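Local atomic coordinates of pectate lyase 1 (Juniperus ashei, PDB entry 1PXZ), a protein that cleaves pectate by calcium-dependent elimination, with low activity, and is the major allergen of mountain cedar pollen. Residues Tyr235-Pro247 with Phe327-Thr339. Sequence-based numbering, arbitrary orientation.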
loop_
_atom_site.group_PDB
_atom_site.type_symbol
_atom_site.label_atom_id
_atom_site.label_comp_id
_atom_site.label_asym_id
_atom_site.label_seq_id
_atom_site.Cartn_x
_atom_site.Cartn_y
_atom_site.Cartn_z
ATOM N N TYR A 235 -15.431 -2.190 -7.378
ATOM C CA TYR A 235 -15.590 -3.538 -7.912
ATOM C C TYR A 235 -15.090 -4.687 -7.068
ATOM O O TYR A 235 -15.780 -5.705 -6.908
ATOM C CB TYR A 235 -14.820 -3.621 -9.258
ATOM C CG TYR A 235 -15.608 -2.917 -10.341
ATOM C CD1 TYR A 235 -16.892 -3.380 -10.608
ATOM C CD2 TYR A 235 -15.124 -1.839 -11.058
ATOM C CE1 TYR A 235 -17.674 -2.788 -11.575
ATOM C CE2 TYR A 235 -15.909 -1.235 -12.038
ATOM C CZ TYR A 235 -17.178 -1.717 -12.286
ATOM O OH TYR A 235 -17.990 -1.155 -13.246
ATOM N N GLY A 236 -13.876 -4.671 -6.517
ATOM C CA GLY A 236 -13.393 -5.898 -5.886
ATOM C C GLY A 236 -13.676 -6.021 -4.410
ATOM O O GLY A 236 -14.676 -5.546 -3.875
ATOM N N LEU A 237 -12.767 -6.661 -3.688
ATOM C CA LEU A 237 -12.943 -6.962 -2.272
ATOM C C LEU A 237 -11.808 -6.374 -1.459
ATOM O O LEU A 237 -10.647 -6.620 -1.816
ATOM C CB LEU A 237 -12.928 -8.489 -2.106
ATOM C CG LEU A 237 -12.825 -9.138 -0.738
ATOM C CD1 LEU A 237 -14.018 -8.764 0.122
ATOM C CD2 LEU A 237 -12.743 -10.655 -0.883
ATOM N N VAL A 238 -12.132 -5.626 -0.406
ATOM C CA VAL A 238 -11.051 -5.119 0.438
ATOM C C VAL A 238 -11.341 -5.452 1.900
ATOM O O VAL A 238 -12.415 -5.087 2.380
ATOM C CB VAL A 238 -10.857 -3.595 0.345
ATOM C CG1 VAL A 238 -9.538 -3.239 1.040
ATOM C CG2 VAL A 238 -10.868 -3.099 -1.080
ATOM N N HIS A 239 -10.402 -6.098 2.561
ATOM C CA HIS A 239 -10.472 -6.346 3.993
ATOM C C HIS A 239 -9.695 -5.255 4.733
ATOM O O HIS A 239 -8.474 -5.173 4.587
ATOM C CB HIS A 239 -9.942 -7.744 4.323
ATOM C CG HIS A 239 -10.072 -8.152 5.750
ATOM N ND1 HIS A 239 -9.160 -8.938 6.404
ATOM C CD2 HIS A 239 -11.058 -7.843 6.647
ATOM C CE1 HIS A 239 -9.546 -9.119 7.659
ATOM N NE2 HIS A 239 -10.700 -8.469 7.832
ATOM N N VAL A 240 -10.390 -4.429 5.488
ATOM C CA VAL A 240 -9.761 -3.311 6.212
ATOM C C VAL A 240 -9.705 -3.650 7.690
ATOM O O VAL A 240 -10.735 -3.553 8.361
ATOM C CB VAL A 240 -10.520 -1.999 5.971
ATOM C CG1 VAL A 240 -9.818 -0.809 6.637
ATOM C CG2 VAL A 240 -10.654 -1.692 4.481
ATOM N N ALA A 241 -8.535 -4.065 8.205
ATOM C CA ALA A 241 -8.485 -4.659 9.534
ATOM C C ALA A 241 -7.469 -4.062 10.495
ATOM O O ALA A 241 -6.295 -3.942 10.127
ATOM C CB ALA A 241 -8.137 -6.150 9.369
ATOM N N ASN A 242 -7.848 -3.723 11.719
ATOM C CA ASN A 242 -6.948 -3.254 12.767
ATOM C C ASN A 242 -6.062 -2.089 12.306
ATOM O O ASN A 242 -4.858 -2.044 12.576
ATOM C CB ASN A 242 -6.093 -4.406 13.268
ATOM C CG ASN A 242 -6.846 -5.237 14.294
ATOM O OD1 ASN A 242 -7.854 -4.841 14.894
ATOM N ND2 ASN A 242 -6.313 -6.419 14.496
ATOM N N ASN A 243 -6.703 -1.136 11.621
ATOM C CA ASN A 243 -6.021 0.121 11.310
ATOM C C ASN A 243 -6.452 1.217 12.281
ATOM O O ASN A 243 -7.531 1.106 12.856
ATOM C CB ASN A 243 -6.359 0.576 9.896
ATOM C CG ASN A 243 -6.199 -0.493 8.833
ATOM O OD1 ASN A 243 -7.127 -1.203 8.432
ATOM N ND2 ASN A 243 -4.965 -0.576 8.352
ATOM N N ASN A 244 -5.652 2.263 12.443
ATOM C CA ASN A 244 -5.962 3.366 13.364
ATOM C C ASN A 244 -6.188 4.650 12.596
ATOM O O ASN A 244 -5.326 5.060 11.802
ATOM C CB ASN A 244 -4.798 3.503 14.349
ATOM C CG ASN A 244 -5.109 4.313 15.583
ATOM O OD1 ASN A 244 -6.244 4.330 16.064
ATOM N ND2 ASN A 244 -4.119 5.007 16.134
ATOM N N TYR A 245 -7.326 5.325 12.767
ATOM C CA TYR A 245 -7.637 6.494 11.970
ATOM C C TYR A 245 -7.712 7.756 12.845
ATOM O O TYR A 245 -8.539 7.808 13.752
ATOM C CB TYR A 245 -8.968 6.361 11.221
ATOM C CG TYR A 245 -9.061 5.333 10.118
ATOM C CD1 TYR A 245 -9.187 3.979 10.479
ATOM C CD2 TYR A 245 -9.035 5.664 8.774
ATOM C CE1 TYR A 245 -9.278 3.019 9.490
ATOM C CE2 TYR A 245 -9.132 4.705 7.767
ATOM C CZ TYR A 245 -9.250 3.381 8.166
ATOM O OH TYR A 245 -9.340 2.388 7.206
ATOM N N ASP A 246 -6.880 8.740 12.540
ATOM C CA ASP A 246 -7.011 10.113 12.998
ATOM C C ASP A 246 -8.138 10.806 12.242
ATOM O O ASP A 246 -8.601 10.276 11.246
ATOM C CB ASP A 246 -5.720 10.912 12.747
ATOM C CG ASP A 246 -4.590 10.479 13.653
ATOM O OD1 ASP A 246 -4.818 10.383 14.889
ATOM O OD2 ASP A 246 -3.458 10.234 13.159
ATOM N N PRO A 247 -8.610 11.967 12.687
ATOM C CA PRO A 247 -9.627 12.700 11.938
ATOM C C PRO A 247 -9.250 12.939 10.477
ATOM O O PRO A 247 -8.194 13.510 10.216
ATOM C CB PRO A 247 -9.723 14.036 12.704
ATOM C CG PRO A 247 -9.351 13.664 14.112
ATOM C CD PRO A 247 -8.265 12.610 13.974
ATOM N N PHE A 327 -5.351 -14.404 9.521
ATOM C CA PHE A 327 -4.660 -13.910 10.692
ATOM C C PHE A 327 -5.664 -13.336 11.690
ATOM O O PHE A 327 -6.787 -12.994 11.317
ATOM C CB PHE A 327 -3.675 -12.815 10.289
ATOM C CG PHE A 327 -4.345 -11.602 9.659
ATOM C CD1 PHE A 327 -4.745 -11.630 8.337
ATOM C CD2 PHE A 327 -4.557 -10.462 10.410
ATOM C CE1 PHE A 327 -5.340 -10.523 7.747
ATOM C CE2 PHE A 327 -5.139 -9.339 9.831
ATOM C CZ PHE A 327 -5.514 -9.375 8.499
ATOM N N LYS A 328 -5.247 -13.220 12.934
ATOM C CA LYS A 328 -6.183 -12.749 13.955
ATOM C C LYS A 328 -6.420 -11.251 13.895
ATOM O O LYS A 328 -5.476 -10.471 13.827
ATOM C CB LYS A 328 -5.625 -13.090 15.346
ATOM C CG LYS A 328 -6.651 -12.872 16.454
ATOM C CD LYS A 328 -6.130 -13.390 17.786
ATOM C CE LYS A 328 -6.082 -14.909 17.835
ATOM N NZ LYS A 328 -4.736 -15.427 18.216
ATOM N N VAL A 329 -7.676 -10.842 13.946
ATOM C CA VAL A 329 -8.039 -9.437 14.053
ATOM C C VAL A 329 -8.599 -9.194 15.449
ATOM O O VAL A 329 -9.540 -9.888 15.871
ATOM C CB VAL A 329 -9.045 -9.058 12.960
ATOM C CG1 VAL A 329 -9.381 -7.572 13.017
ATOM C CG2 VAL A 329 -8.505 -9.406 11.572
ATOM N N GLU A 330 -8.016 -8.246 16.182
ATOM C CA GLU A 330 -8.520 -7.884 17.506
ATOM C C GLU A 330 -9.626 -6.847 17.422
ATOM O O GLU A 330 -9.861 -6.271 16.358
ATOM C CB GLU A 330 -7.389 -7.280 18.348
ATOM C CG GLU A 330 -6.128 -8.127 18.266
ATOM C CD GLU A 330 -6.250 -9.380 19.101
ATOM O OE1 GLU A 330 -7.114 -9.365 20.006
ATOM O OE2 GLU A 330 -5.507 -10.350 18.845
ATOM N N ASN A 331 -10.287 -6.614 18.554
ATOM C CA ASN A 331 -11.250 -5.543 18.677
ATOM C C ASN A 331 -10.639 -4.172 18.386
ATOM O O ASN A 331 -9.450 -3.985 18.643
ATOM C CB ASN A 331 -11.778 -5.506 20.117
ATOM C CG ASN A 331 -12.902 -4.482 20.198
ATOM O OD1 ASN A 331 -12.659 -3.283 20.342
ATOM N ND2 ASN A 331 -14.123 -4.992 20.085
ATOM N N GLY A 332 -11.442 -3.241 17.890
ATOM C CA GLY A 332 -10.917 -1.931 17.508
ATOM C C GLY A 332 -10.289 -1.164 18.638
ATOM O O GLY A 332 -9.456 -0.259 18.475
ATOM N N ASN A 333 -10.654 -1.496 19.882
ATOM C CA ASN A 333 -9.970 -0.811 20.980
ATOM C C ASN A 333 -8.487 -1.143 20.987
ATOM O O ASN A 333 -7.697 -0.401 21.581
ATOM C CB ASN A 333 -10.604 -1.217 22.318
ATOM C CG ASN A 333 -10.589 -2.721 22.487
ATOM O OD1 ASN A 333 -9.979 -3.417 21.669
ATOM N ND2 ASN A 333 -11.249 -3.228 23.520
ATOM N N ALA A 334 -8.090 -2.246 20.355
ATOM C CA ALA A 334 -6.657 -2.578 20.364
ATOM C C ALA A 334 -5.872 -1.929 19.239
ATOM O O ALA A 334 -4.643 -1.972 19.243
ATOM C CB ALA A 334 -6.507 -4.097 20.270
ATOM N N ALA A 335 -6.519 -1.332 18.248
ATOM C CA ALA A 335 -5.852 -0.823 17.050
ATOM C C ALA A 335 -4.770 0.194 17.350
ATOM O O ALA A 335 -3.712 0.125 16.704
ATOM C CB ALA A 335 -6.865 -0.237 16.064
ATOM N N PRO A 336 -4.942 1.138 18.250
ATOM C CA PRO A 336 -3.799 2.006 18.576
ATOM C C PRO A 336 -2.579 1.215 19.004
ATOM O O PRO A 336 -1.450 1.536 18.603
ATOM C CB PRO A 336 -4.326 2.866 19.735
ATOM C CG PRO A 336 -5.811 2.902 19.519
ATOM C CD PRO A 336 -6.159 1.546 18.970
ATOM N N GLN A 337 -2.737 0.176 19.815
ATOM C CA GLN A 337 -1.554 -0.590 20.222
ATOM C C GLN A 337 -0.942 -1.373 19.061
ATOM O O GLN A 337 0.284 -1.505 18.971
ATOM C CB GLN A 337 -1.895 -1.579 21.343
ATOM C CG GLN A 337 -1.731 -1.026 22.746
ATOM C CD GLN A 337 -0.390 -0.352 22.970
ATOM O OE1 GLN A 337 0.584 -1.008 23.340
ATOM N NE2 GLN A 337 -0.343 0.958 22.744
ATOM N N LEU A 338 -1.817 -1.892 18.204
ATOM C CA LEU A 338 -1.356 -2.764 17.113
ATOM C C LEU A 338 -0.648 -1.968 16.027
ATOM O O LEU A 338 0.056 -2.561 15.202
ATOM C CB LEU A 338 -2.532 -3.542 16.490
ATOM C CG LEU A 338 -3.178 -4.577 17.413
ATOM C CD1 LEU A 338 -4.505 -5.062 16.844
ATOM C CD2 LEU A 338 -2.258 -5.760 17.669
ATOM N N THR A 339 -0.850 -0.646 16.031
ATOM C CA THR A 339 -0.293 0.213 14.996
ATOM C C THR A 339 0.781 1.139 15.565
ATOM O O THR A 339 1.180 2.082 14.870
ATOM C CB THR A 339 -1.351 1.088 14.307
ATOM O OG1 THR A 339 -2.071 1.857 15.288
ATOM C CG2 THR A 339 -2.426 0.269 13.589
#
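At a corner of the parallel beta-helix, where strand 237-241 turns through Asn242 and Asn243 into strand 244-245, the C-terminal chain wraps over the outside of the coil, and Asn242 meets Val329, Glu330 and Leu338. The CD1 methyl of Leu338 rests against the amide of Asn242, 3.5 Å from its CG, while CG1 of Val329 lies 3.7 Å from the same carbon. Val329 and Asn242 run past each other in opposite directions, and the end of the amide reaches the backbone of Glu330. With phi and psi of 52° and 45°, Asn242 has the left-handed backbone conformation that bends the chain here. Its inward neighbour Asn243 points away from the C-terminal segment, and its backbone N bonds to OD1 of Asn266 at the same place in the next coil, consistent with the internal asparagine stack known from pectate lyases.

On the strand side of the bend, CG2 of Val329 sits 3.9 Å from CB of Ala241 and also approaches the edge of the His239 ring. Phe327 meets that ring obliquely, the planes 49° apart; the imidazole is held at both nitrogens, by Tyr321 and Glu264.

The short helix 335-338 and Thr339 after it pack on the bend itself and on the start of strand 244-245. CB of Ala335 packs 3.5 Å from the carbonyl O of Asn243, and Thr339 places CG2 3.5 Å from O of Asn242. OG1 of Thr339 lies between its own backbone N and carbonyl carbon, from where it donates to Ala335 O (2.8 Å) and lies 3.3 Å from CB of Asn244, whose own amide is bonded to Gln221.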